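Local structure of phosphoethanolamine N-methyltransferase 1 (4KRG) at residues Asn324-Glu329 with Arg349-Trp354; Thr297-Thr302 with Asp373-Thr378; Met33-Ala38 with Lys171-His176. The protein catalyses the S-adenosylmethionine-dependent N-methylation of phosphoethanolamine, a step that probably feeds phosphocholine synthesis in the nematode. All coordinates share one frame; numbering follows the deposited sequence.

Interaction 1 of 3, residues Asn324-Glu329 with Arg349-Trp354; sequences NVWNVE and RVRFGW. With BOG (octyl beta-D-glucopyranoside), chain E.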
loop_
_atom_site.group_PDB
_atom_site.type_symbol
_atom_site.label_atom_id
_atom_site.label_comp_id
_atom_site.label_asym_id
_atom_site.label_seq_id
_atom_site.Cartn_x
_atom_site.Cartn_y
_atom_site.Cartn_z
ATOM N N ASN A 324 -16.535 1.844 -11.156
ATOM C CA ASN A 324 -15.196 1.841 -10.591
ATOM C C ASN A 324 -15.257 1.271 -9.180
ATOM O O ASN A 324 -16.285 1.371 -8.516
ATOM C CB ASN A 324 -14.629 3.260 -10.568
ATOM C CG ASN A 324 -14.753 3.964 -11.909
ATOM O OD1 ASN A 324 -14.488 3.381 -12.959
ATOM N ND2 ASN A 324 -15.169 5.227 -11.877
ATOM N N VAL A 325 -14.173 0.664 -8.718
ATOM C CA VAL A 325 -14.199 0.001 -7.420
ATOM C C VAL A 325 -12.942 0.312 -6.616
ATOM O O VAL A 325 -11.833 0.274 -7.151
ATOM C CB VAL A 325 -14.338 -1.544 -7.563
ATOM C CG1 VAL A 325 -14.262 -2.222 -6.199
ATOM C CG2 VAL A 325 -15.626 -1.924 -8.268
ATOM N N TRP A 326 -13.133 0.653 -5.342
ATOM C CA TRP A 326 -12.051 0.682 -4.368
ATOM C C TRP A 326 -12.282 -0.434 -3.353
ATOM O O TRP A 326 -13.280 -0.435 -2.637
ATOM C CB TRP A 326 -11.984 2.028 -3.649
ATOM C CG TRP A 326 -10.885 2.070 -2.635
ATOM C CD1 TRP A 326 -10.959 1.695 -1.328
ATOM C CD2 TRP A 326 -9.541 2.506 -2.862
ATOM N NE1 TRP A 326 -9.737 1.874 -0.717
ATOM C CE2 TRP A 326 -8.851 2.370 -1.632
ATOM C CE3 TRP A 326 -8.853 3.004 -3.967
ATOM C CZ2 TRP A 326 -7.505 2.719 -1.492
ATOM C CZ3 TRP A 326 -7.521 3.351 -3.826
ATOM C CH2 TRP A 326 -6.859 3.205 -2.596
ATOM N N ASN A 327 -11.353 -1.381 -3.296
ATOM C CA ASN A 327 -11.493 -2.557 -2.456
ATOM C C ASN A 327 -10.420 -2.519 -1.380
ATOM O O ASN A 327 -9.223 -2.549 -1.679
ATOM C CB ASN A 327 -11.357 -3.813 -3.323
ATOM C CG ASN A 327 -11.557 -5.121 -2.551
ATOM O OD1 ASN A 327 -11.486 -5.180 -1.319
ATOM N ND2 ASN A 327 -11.782 -6.186 -3.295
ATOM N N VAL A 328 -10.863 -2.448 -0.131
ATOM C CA VAL A 328 -9.976 -2.409 1.030
ATOM C C VAL A 328 -9.643 -3.827 1.467
ATOM O O VAL A 328 -10.542 -4.653 1.618
ATOM C CB VAL A 328 -10.664 -1.703 2.216
ATOM C CG1 VAL A 328 -9.717 -1.584 3.395
ATOM C CG2 VAL A 328 -11.163 -0.332 1.798
ATOM N N GLU A 329 -8.355 -4.108 1.653
ATOM C CA GLU A 329 -7.898 -5.380 2.212
ATOM C C GLU A 329 -7.222 -5.083 3.553
ATOM O O GLU A 329 -6.648 -4.007 3.736
ATOM C CB GLU A 329 -6.905 -6.061 1.257
ATOM C CG GLU A 329 -7.425 -6.294 -0.170
ATOM C CD GLU A 329 -8.093 -7.653 -0.354
ATOM O OE1 GLU A 329 -8.397 -8.326 0.656
ATOM O OE2 GLU A 329 -8.317 -8.058 -1.513
ATOM N N ARG A 349 -10.378 0.578 -13.753
ATOM C CA ARG A 349 -11.488 0.954 -12.895
ATOM C C ARG A 349 -11.392 0.323 -11.509
ATOM O O ARG A 349 -12.070 0.760 -10.584
ATOM C CB ARG A 349 -12.811 0.557 -13.547
ATOM C CG ARG A 349 -13.074 1.210 -14.892
ATOM C CD ARG A 349 -14.311 0.624 -15.522
ATOM N NE ARG A 349 -14.132 -0.801 -15.779
ATOM C CZ ARG A 349 -15.030 -1.591 -16.357
ATOM N NH1 ARG A 349 -16.200 -1.105 -16.758
ATOM N NH2 ARG A 349 -14.753 -2.875 -16.536
ATOM N N VAL A 350 -10.555 -0.705 -11.374
ATOM C CA VAL A 350 -10.463 -1.460 -10.124
ATOM C C VAL A 350 -9.198 -1.084 -9.369
ATOM O O VAL A 350 -8.103 -1.129 -9.929
ATOM C CB VAL A 350 -10.471 -2.990 -10.367
ATOM C CG1 VAL A 350 -10.337 -3.736 -9.053
ATOM C CG2 VAL A 350 -11.748 -3.409 -11.055
ATOM N N ARG A 351 -9.356 -0.698 -8.105
ATOM C CA ARG A 351 -8.230 -0.270 -7.277
ATOM C C ARG A 351 -8.292 -0.965 -5.924
ATOM O O ARG A 351 -9.372 -1.288 -5.441
ATOM C CB ARG A 351 -8.256 1.249 -7.072
ATOM C CG ARG A 351 -8.438 2.068 -8.332
ATOM C CD ARG A 351 -7.221 2.055 -9.208
ATOM N NE ARG A 351 -7.476 2.664 -10.512
ATOM C CZ ARG A 351 -7.278 3.945 -10.801
ATOM N NH1 ARG A 351 -6.811 4.779 -9.878
ATOM N NH2 ARG A 351 -7.542 4.392 -12.019
ATOM N N PHE A 352 -7.137 -1.199 -5.317
ATOM C CA PHE A 352 -7.073 -1.803 -3.991
ATOM C C PHE A 352 -6.222 -0.938 -3.089
ATOM O O PHE A 352 -5.354 -0.206 -3.554
ATOM C CB PHE A 352 -6.454 -3.208 -4.048
ATOM C CG PHE A 352 -7.239 -4.181 -4.872
ATOM C CD1 PHE A 352 -8.174 -5.018 -4.277
ATOM C CD2 PHE A 352 -7.049 -4.255 -6.248
ATOM C CE1 PHE A 352 -8.916 -5.919 -5.048
ATOM C CE2 PHE A 352 -7.786 -5.145 -7.019
ATOM C CZ PHE A 352 -8.720 -5.977 -6.417
ATOM N N GLY A 353 -6.484 -1.022 -1.793
ATOM C CA GLY A 353 -5.646 -0.383 -0.801
ATOM C C GLY A 353 -5.557 -1.320 0.380
ATOM O O GLY A 353 -6.456 -2.128 0.604
ATOM N N TRP A 354 -4.466 -1.235 1.125
ATOM C CA TRP A 354 -4.379 -1.944 2.387
ATOM C C TRP A 354 -4.556 -0.944 3.521
ATOM O O TRP A 354 -3.999 0.155 3.488
ATOM C CB TRP A 354 -3.042 -2.679 2.538
ATOM C CG TRP A 354 -2.878 -3.288 3.901
ATOM C CD1 TRP A 354 -3.220 -4.549 4.282
ATOM C CD2 TRP A 354 -2.362 -2.642 5.080
ATOM N NE1 TRP A 354 -2.943 -4.735 5.617
ATOM C CE2 TRP A 354 -2.422 -3.587 6.120
ATOM C CE3 TRP A 354 -1.867 -1.364 5.334
ATOM C CZ2 TRP A 354 -1.991 -3.278 7.417
ATOM C CZ3 TRP A 354 -1.441 -1.069 6.617
ATOM C CH2 TRP A 354 -1.506 -2.023 7.644
HETATM C C1 BOG E . -16.249 10.002 -5.261
HETATM O O1 BOG E . -14.949 9.642 -4.966
HETATM C C2 BOG E . -16.419 11.507 -5.221
HETATM O O2 BOG E . -16.196 11.954 -3.893
HETATM C C3 BOG E . -17.795 11.887 -5.652
HETATM O O3 BOG E . -17.919 13.337 -5.672
HETATM C C4 BOG E . -18.126 11.329 -6.998
HETATM O O4 BOG E . -19.485 11.646 -7.358
HETATM C C5 BOG E . -17.945 9.818 -7.013
HETATM O O5 BOG E . -16.578 9.461 -6.602
HETATM C C6 BOG E . -18.178 9.278 -8.354
HETATM O O6 BOG E . -18.979 8.146 -8.221
HETATM C "C1'" BOG E . -14.866 8.393 -4.281
HETATM C "C2'" BOG E . -13.371 8.129 -3.966
HETATM C "C3'" BOG E . -12.512 8.154 -5.220
HETATM C "C4'" BOG E . -11.814 7.009 -5.617
HETATM C "C5'" BOG E . -11.584 6.764 -7.135
HETATM C "C6'" BOG E . -10.668 5.569 -7.428
HETATM C "C7'" BOG E . -11.429 4.236 -7.629
HETATM C "C8'" BOG E . -11.390 3.790 -9.051
#
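W326 lays its indole over the backbone of the neighbouring strand, the F352-G353 peptide passing across one face toward the rim of the ring. With CG anti to the backbone N (chi1 179°), the ring swings back across the sheet instead of standing away from it, and CZ2 of W326 comes to 3.7 Å from CA of G353. The glycine's lack of a side chain allows this close lie. Across the six-membered ring from CZ2, CE3 of W326 lies 3.6 Å from CB of R351, while W365 packs edge-to-face with the indole.

On the opposite face of the sheet F352 slants against N327, its CD1 lying 3.5 Å from CB of N327. The E329 side chain runs alongside F352 and points the same way, its carboxylate turned only 21° from the phenyl plane; its OE2 is held instead by R304 in a salt bridge and by S338 in a hydrogen bond. V325 and V350, on this face too, rest on helix 314-321.

Near the strand starts, OD1 of N324 touches CG of R349 at 3.2 Å, the two side chains crossing at about a right angle, while the R349 guanidinium turns to D347. The octyl tail of a bound detergent ends here, C8' lying 3.5 Å from CG of R351 and over one face of its guanidinium, whose NE is hydrogen-bonded to O of Q348.

Five backbone hydrogen bonds stitch the strands in parallel, from N of V325 to O of R349 (2.8 Å) through N of E329 to O of G353 (2.9 Å). Linked through helix 332-345, the pair forms a beta-alpha-beta unit, consistent with the second and third strands of a Rossmann-like methyltransferase fold in this second domain.

Interaction 2 of 3, residues Thr297-Thr302 with Asp373-Thr378; sequences TAYVFT and DCMVAT. With BOG (octyl beta-D-glucopyranoside), chain E.
V300 and V376 stand side by side and point the same way, CG2 of V300 lying 4.1 Å from CB of V376, on neighbouring parallel strands of what is probably a Rossmann-like sheet. By strand order these are probably its first and fourth strands, where the two halves of the sheet meet, the chain having crossed over after strand 350-354. The same face carries A298 and C374: the thiol sits between the backbone N and carbonyl carbon of its own residue (chi1 64°), which brings SG of C374 to 3.5 Å from CB of A298. Helix 314-321 covers A298 and V300 here.

On the other face of the sheet Y299 and F301 present their ring edges to M375 and A377. SE of M375 (selenomethionine) lies near the plane of the phenol ring and 4.4 Å from CD2 of Y299; the M375 chain then leads off toward V402 and L404 of strand 400-408. The phenol OH reaches S361. F301 likewise has CB of A377 at the edge of its ring, and CB of F301 is 3.9 Å from CB of A377.

Between these faces the backbones bond in parallel fashion, for example from N of Y299 to O of C374 (2.9 Å) and from N of V376 to O of Y299 (3.0 Å). At the corner of the chain at D373, its N donates to O of T297, and OD1 of D373 forms a salt bridge with K397. At the far end T302 and T378 slant across one another, and CG2 of T302 rests 3.4 Å from OG1 of T378.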
loop_
_atom_site.group_PDB
_atom_site.type_symbol
_atom_site.label_atom_id
_atom_site.label_comp_id
_atom_site.label_asym_id
_atom_site.label_seq_id
_atom_site.Cartn_x
_atom_site.Cartn_y
_atom_site.Cartn_z
ATOM N N THR A 297 -18.795 4.732 -8.301
ATOM C CA THR A 297 -17.651 4.164 -7.592
ATOM C C THR A 297 -18.136 3.413 -6.353
ATOM O O THR A 297 -18.747 3.992 -5.463
ATOM C CB THR A 297 -16.613 5.237 -7.198
ATOM O OG1 THR A 297 -16.146 5.908 -8.376
ATOM C CG2 THR A 297 -15.428 4.591 -6.503
ATOM N N ALA A 298 -17.876 2.114 -6.319
ATOM C CA ALA A 298 -18.277 1.270 -5.200
ATOM C C ALA A 298 -17.161 1.188 -4.161
ATOM O O ALA A 298 -15.985 1.123 -4.506
ATOM C CB ALA A 298 -18.617 -0.127 -5.701
ATOM N N TYR A 299 -17.530 1.183 -2.889
ATOM C CA TYR A 299 -16.567 0.954 -1.825
ATOM C C TYR A 299 -16.683 -0.508 -1.424
ATOM O O TYR A 299 -17.757 -0.963 -1.045
ATOM C CB TYR A 299 -16.871 1.874 -0.643
ATOM C CG TYR A 299 -15.927 1.760 0.541
ATOM C CD1 TYR A 299 -14.674 2.368 0.526
ATOM C CD2 TYR A 299 -16.309 1.081 1.689
ATOM C CE1 TYR A 299 -13.820 2.275 1.615
ATOM C CE2 TYR A 299 -15.470 0.987 2.775
ATOM C CZ TYR A 299 -14.227 1.587 2.735
ATOM O OH TYR A 299 -13.406 1.489 3.827
ATOM N N VAL A 300 -15.590 -1.248 -1.540
ATOM C CA VAL A 300 -15.599 -2.671 -1.214
ATOM C C VAL A 300 -14.656 -2.968 -0.050
ATOM O O VAL A 300 -13.522 -2.497 -0.024
ATOM C CB VAL A 300 -15.247 -3.532 -2.452
ATOM C CG1 VAL A 300 -14.978 -4.988 -2.057
ATOM C CG2 VAL A 300 -16.359 -3.459 -3.482
ATOM N N PHE A 301 -15.135 -3.737 0.923
ATOM C CA PHE A 301 -14.356 -4.019 2.125
ATOM C C PHE A 301 -14.306 -5.531 2.347
ATOM O O PHE A 301 -15.338 -6.165 2.526
ATOM C CB PHE A 301 -14.992 -3.299 3.326
ATOM C CG PHE A 301 -14.321 -3.580 4.655
ATOM C CD1 PHE A 301 -13.140 -2.951 5.002
ATOM C CD2 PHE A 301 -14.903 -4.443 5.572
ATOM C CE1 PHE A 301 -12.539 -3.203 6.220
ATOM C CE2 PHE A 301 -14.312 -4.692 6.786
ATOM C CZ PHE A 301 -13.128 -4.078 7.110
ATOM N N THR A 302 -13.106 -6.112 2.309
ATOM C CA THR A 302 -12.951 -7.564 2.477
ATOM C C THR A 302 -11.798 -7.916 3.429
ATOM O O THR A 302 -10.648 -8.022 3.004
ATOM C CB THR A 302 -12.761 -8.279 1.118
ATOM O OG1 THR A 302 -11.602 -7.757 0.461
ATOM C CG2 THR A 302 -13.964 -8.072 0.224
ATOM N N ASP A 373 -20.547 5.684 -3.831
ATOM C CA ASP A 373 -21.934 5.524 -4.276
ATOM C C ASP A 373 -22.684 4.355 -3.636
ATOM O O ASP A 373 -23.913 4.332 -3.629
ATOM C CB ASP A 373 -21.996 5.419 -5.803
ATOM C CG ASP A 373 -21.617 6.724 -6.492
ATOM O OD1 ASP A 373 -22.428 7.679 -6.446
ATOM O OD2 ASP A 373 -20.514 6.795 -7.078
ATOM N N CYS A 374 -21.935 3.394 -3.102
ATOM C CA CYS A 374 -22.498 2.205 -2.475
ATOM C C CYS A 374 -21.396 1.444 -1.744
ATOM O O CYS A 374 -20.209 1.716 -1.942
ATOM C CB CYS A 374 -23.122 1.297 -3.533
ATOM S SG CYS A 374 -21.915 0.645 -4.697
HETATM N N MSE A 375 -21.790 0.495 -0.898
HETATM C CA MSE A 375 -20.838 -0.397 -0.242
HETATM C C MSE A 375 -21.187 -1.855 -0.496
HETATM O O MSE A 375 -22.345 -2.237 -0.404
HETATM C CB MSE A 375 -20.809 -0.148 1.264
HETATM C CG MSE A 375 -20.177 -1.293 2.043
HETATM SE SE MSE A 375 -19.662 -0.814 3.864
HETATM C CE MSE A 375 -21.463 -0.813 4.663
ATOM N N VAL A 376 -20.179 -2.657 -0.831
ATOM C CA VAL A 376 -20.312 -4.111 -0.887
ATOM C C VAL A 376 -19.217 -4.673 0.009
ATOM O O VAL A 376 -18.058 -4.286 -0.120
ATOM C CB VAL A 376 -20.122 -4.643 -2.315
ATOM C CG1 VAL A 376 -20.293 -6.157 -2.352
ATOM C CG2 VAL A 376 -21.106 -3.973 -3.272
ATOM N N ALA A 377 -19.570 -5.562 0.931
ATOM C CA ALA A 377 -18.576 -6.052 1.883
ATOM C C ALA A 377 -18.847 -7.461 2.359
ATOM O O ALA A 377 -19.996 -7.900 2.409
ATOM C CB ALA A 377 -18.486 -5.115 3.080
ATOM N N THR A 378 -17.775 -8.158 2.715
ATOM C CA THR A 378 -17.869 -9.453 3.372
ATOM C C THR A 378 -17.379 -9.260 4.808
ATOM O O THR A 378 -16.443 -8.502 5.030
ATOM C CB THR A 378 -17.015 -10.528 2.638
ATOM O OG1 THR A 378 -15.681 -10.044 2.447
ATOM C CG2 THR A 378 -17.610 -10.867 1.269
HETATM C C1 BOG E . -16.249 10.002 -5.261
HETATM O O1 BOG E . -14.949 9.642 -4.966
HETATM C C2 BOG E . -16.419 11.507 -5.221
HETATM O O2 BOG E . -16.196 11.954 -3.893
HETATM C C3 BOG E . -17.795 11.887 -5.652
HETATM O O3 BOG E . -17.919 13.337 -5.672
HETATM C C4 BOG E . -18.126 11.329 -6.998
HETATM O O4 BOG E . -19.485 11.646 -7.358
HETATM C C5 BOG E . -17.945 9.818 -7.013
HETATM O O5 BOG E . -16.578 9.461 -6.602
HETATM C C6 BOG E . -18.178 9.278 -8.354
HETATM O O6 BOG E . -18.979 8.146 -8.221
HETATM C "C1'" BOG E . -14.866 8.393 -4.281
HETATM C "C2'" BOG E . -13.371 8.129 -3.966
HETATM C "C3'" BOG E . -12.512 8.154 -5.220
HETATM C "C4'" BOG E . -11.814 7.009 -5.617
HETATM C "C5'" BOG E . -11.584 6.764 -7.135
HETATM C "C6'" BOG E . -10.668 5.569 -7.428
HETATM C "C7'" BOG E . -11.429 4.236 -7.629
HETATM C "C8'" BOG E . -11.390 3.790 -9.051
#

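Interaction 3 of 3, residues Met33-Ala38 with Lys171-His176; sequences MLNQTA and KTATMH. With OPE (phosphoric acid mono-(2-amino-ethyl) ester), chain C.
The carbonyl oxygen of L34 is gripped twice, by N of M175 across the contact at 3.2 Å and by a water. The M175 N-H comes from above the carbonyl plane, 71° out of it. The water donates to O of L34 and to O1 of the phosphoethanolamine phosphate, while its own O accepts from OG1 of T174 at 2.7 Å. That hydroxyl oxygen is placed anti to its backbone N (chi1 -160°), where it also takes the H176 N-H in an ST turn.

A second backbone bond, from N of Q36 to O of A173 (2.8 Å), completes a single bridge centred on N35 and T174. Two local motifs shape the first loop: L34, with positive phi, closes a Schellman motif at the end of helix 29-33, and OD1 of N35 accepts hydrogen bonds from both N and OG1 of T37, the former making an Asx turn. On the other side a type I turn from K171 to T174 presents A173.

M175 (selenomethionine) folds back along the L34-N35 backbone, its CG lying 3.4 Å from N of N35 and its SE 3.6 Å from CG of Q36. The L34 side chain crosses that of M175 obliquely, CD2 against its CB, and meets H176 at about a right angle, with CD1 of L34 3.7 Å from CE1 of H176.

The H176 imidazole uses its edge: NE2 donates to O3 of the ligand at 2.9 Å, in the ring plane and nearly straight (169°). S161, S166, Y133 and Y186 also hydrogen-bond the ligand. The phosphate is thus read both directly, by H176, and through a water whose two protons are committed, so that both loops, joined by the bridge, take part in holding the phosphate in this complex.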
loop_
_atom_site.group_PDB
_atom_site.type_symbol
_atom_site.label_atom_id
_atom_site.label_comp_id
_atom_site.label_asym_id
_atom_site.label_seq_id
_atom_site.Cartn_x
_atom_site.Cartn_y
_atom_site.Cartn_z
HETATM N N MSE A 33 13.164 8.470 -13.232
HETATM C CA MSE A 33 12.040 7.563 -13.345
HETATM C C MSE A 33 12.411 6.344 -14.172
HETATM O O MSE A 33 11.620 5.413 -14.280
HETATM C CB MSE A 33 10.844 8.295 -13.943
HETATM C CG MSE A 33 10.553 9.618 -13.235
HETATM SE SE MSE A 33 8.907 10.462 -13.869
HETATM C CE MSE A 33 7.615 9.592 -12.675
ATOM N N LEU A 34 13.629 6.349 -14.719
ATOM C CA LEU A 34 14.108 5.278 -15.601
ATOM C C LEU A 34 13.091 4.970 -16.701
ATOM O O LEU A 34 12.703 3.822 -16.919
ATOM C CB LEU A 34 14.493 4.022 -14.807
ATOM C CG LEU A 34 15.730 4.240 -13.925
ATOM C CD1 LEU A 34 16.038 3.022 -13.067
ATOM C CD2 LEU A 34 16.935 4.595 -14.783
ATOM N N ASN A 35 12.675 6.023 -17.398
ATOM C CA ASN A 35 11.609 5.953 -18.386
ATOM C C ASN A 35 11.938 6.880 -19.539
ATOM O O ASN A 35 12.253 8.045 -19.323
ATOM C CB ASN A 35 10.284 6.376 -17.748
ATOM C CG ASN A 35 9.098 6.167 -18.661
ATOM O OD1 ASN A 35 8.947 6.854 -19.668
ATOM N ND2 ASN A 35 8.233 5.228 -18.297
ATOM N N GLN A 36 11.853 6.364 -20.762
ATOM C CA GLN A 36 12.268 7.121 -21.941
ATOM C C GLN A 36 11.356 8.313 -22.196
ATOM O O GLN A 36 11.727 9.247 -22.905
ATOM C CB GLN A 36 12.309 6.220 -23.181
ATOM C CG GLN A 36 13.046 4.896 -22.993
ATOM C CD GLN A 36 13.428 4.236 -24.314
ATOM O OE1 GLN A 36 14.008 4.873 -25.197
ATOM N NE2 GLN A 36 13.105 2.953 -24.453
ATOM N N THR A 37 10.158 8.270 -21.620
ATOM C CA THR A 37 9.174 9.332 -21.796
ATOM C C THR A 37 8.676 9.833 -20.447
ATOM O O THR A 37 7.478 9.996 -20.238
ATOM C CB THR A 37 7.977 8.849 -22.642
ATOM O OG1 THR A 37 7.439 7.648 -22.075
ATOM C CG2 THR A 37 8.418 8.568 -24.063
ATOM N N ALA A 38 9.609 10.077 -19.535
ATOM C CA ALA A 38 9.263 10.470 -18.177
ATOM C C ALA A 38 8.527 11.800 -18.158
ATOM O O ALA A 38 7.818 12.111 -17.202
ATOM C CB ALA A 38 10.500 10.535 -17.321
ATOM N N LYS A 171 8.924 -3.182 -20.588
ATOM C CA LYS A 171 8.474 -2.198 -21.569
ATOM C C LYS A 171 9.634 -1.483 -22.248
ATOM O O LYS A 171 10.642 -1.164 -21.612
ATOM C CB LYS A 171 7.519 -1.173 -20.949
ATOM C CG LYS A 171 6.076 -1.273 -21.441
ATOM C CD LYS A 171 5.107 -0.654 -20.434
ATOM C CE LYS A 171 4.685 -1.657 -19.366
ATOM N NZ LYS A 171 3.450 -2.417 -19.727
ATOM N N THR A 172 9.466 -1.228 -23.547
ATOM C CA THR A 172 10.355 -0.354 -24.312
ATOM C C THR A 172 10.435 1.023 -23.665
ATOM O O THR A 172 11.320 1.814 -23.978
ATOM C CB THR A 172 9.868 -0.188 -25.765
ATOM O OG1 THR A 172 10.085 1.162 -26.193
ATOM C CG2 THR A 172 8.381 -0.494 -25.864
ATOM N N ALA A 173 9.493 1.301 -22.768
ATOM C CA ALA A 173 9.507 2.510 -21.965
ATOM C C ALA A 173 10.757 2.586 -21.094
ATOM O O ALA A 173 11.202 3.669 -20.734
ATOM C CB ALA A 173 8.268 2.565 -21.095
ATOM N N THR A 174 11.321 1.436 -20.748
ATOM C CA THR A 174 12.406 1.407 -19.779
ATOM C C THR A 174 13.700 2.061 -20.254
ATOM O O THR A 174 14.006 2.085 -21.447
ATOM C CB THR A 174 12.709 -0.021 -19.297
ATOM O OG1 THR A 174 13.423 0.041 -18.056
ATOM C CG2 THR A 174 13.530 -0.784 -20.328
HETATM N N MSE A 175 14.443 2.605 -19.294
HETATM C CA MSE A 175 15.780 3.130 -19.541
HETATM C C MSE A 175 16.804 2.125 -19.051
HETATM O O MSE A 175 18.012 2.359 -19.124
HETATM C CB MSE A 175 15.988 4.455 -18.815
HETATM C CG MSE A 175 15.323 5.633 -19.476
HETATM SE SE MSE A 175 15.999 5.957 -21.263
HETATM C CE MSE A 175 17.806 6.509 -20.792
ATOM N N HIS A 176 16.310 1.007 -18.534
ATOM C CA HIS A 176 17.179 -0.093 -18.157
ATOM C C HIS A 176 17.865 -0.654 -19.389
ATOM O O HIS A 176 17.365 -0.522 -20.506
ATOM C CB HIS A 176 16.383 -1.198 -17.471
ATOM C CG HIS A 176 16.065 -0.904 -16.038
ATOM N ND1 HIS A 176 17.029 -0.856 -15.064
ATOM C CD2 HIS A 176 14.883 -0.649 -15.425
ATOM C CE1 HIS A 176 16.460 -0.581 -13.901
ATOM N NE2 HIS A 176 15.164 -0.449 -14.092
HETATM C CA OPE C . 12.089 3.399 -11.436
HETATM C CB OPE C . 12.885 4.644 -11.221
HETATM O O1 OPE C . 11.688 1.182 -13.223
HETATM O O2 OPE C . 11.089 0.410 -10.976
HETATM O O3 OPE C . 13.343 -0.144 -11.884
HETATM O O4 OPE C . 12.775 2.215 -11.253
HETATM N N OPE C . 13.626 4.746 -9.991
HETATM P P OPE C . 12.227 0.878 -11.845
HETATM O O HOH W 1 12.057 1.293 -16.080
#

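From the N terminus, interaction 3 comes first: residues 33-38, just after helix 29-33, meet 171-176 and close a loop of 132 residues holding much of the ligand-binding methyltransferase domain. The other two contacts follow in series, in the C-terminal half. Interaction 2 opens at strand 297-302; before it closes at 373-378, interaction 1 opens and closes, so the shorter loop sits within the longer. Strands 297-302 and 324-329 are neighbours, with probable hydrogen bonds between V300 and both W326 and V328, and one detergent touches both contacts. Interaction 3 lies apart, its centre about 27 Å from that of interaction 1 and about 36 Å from that of interaction 2.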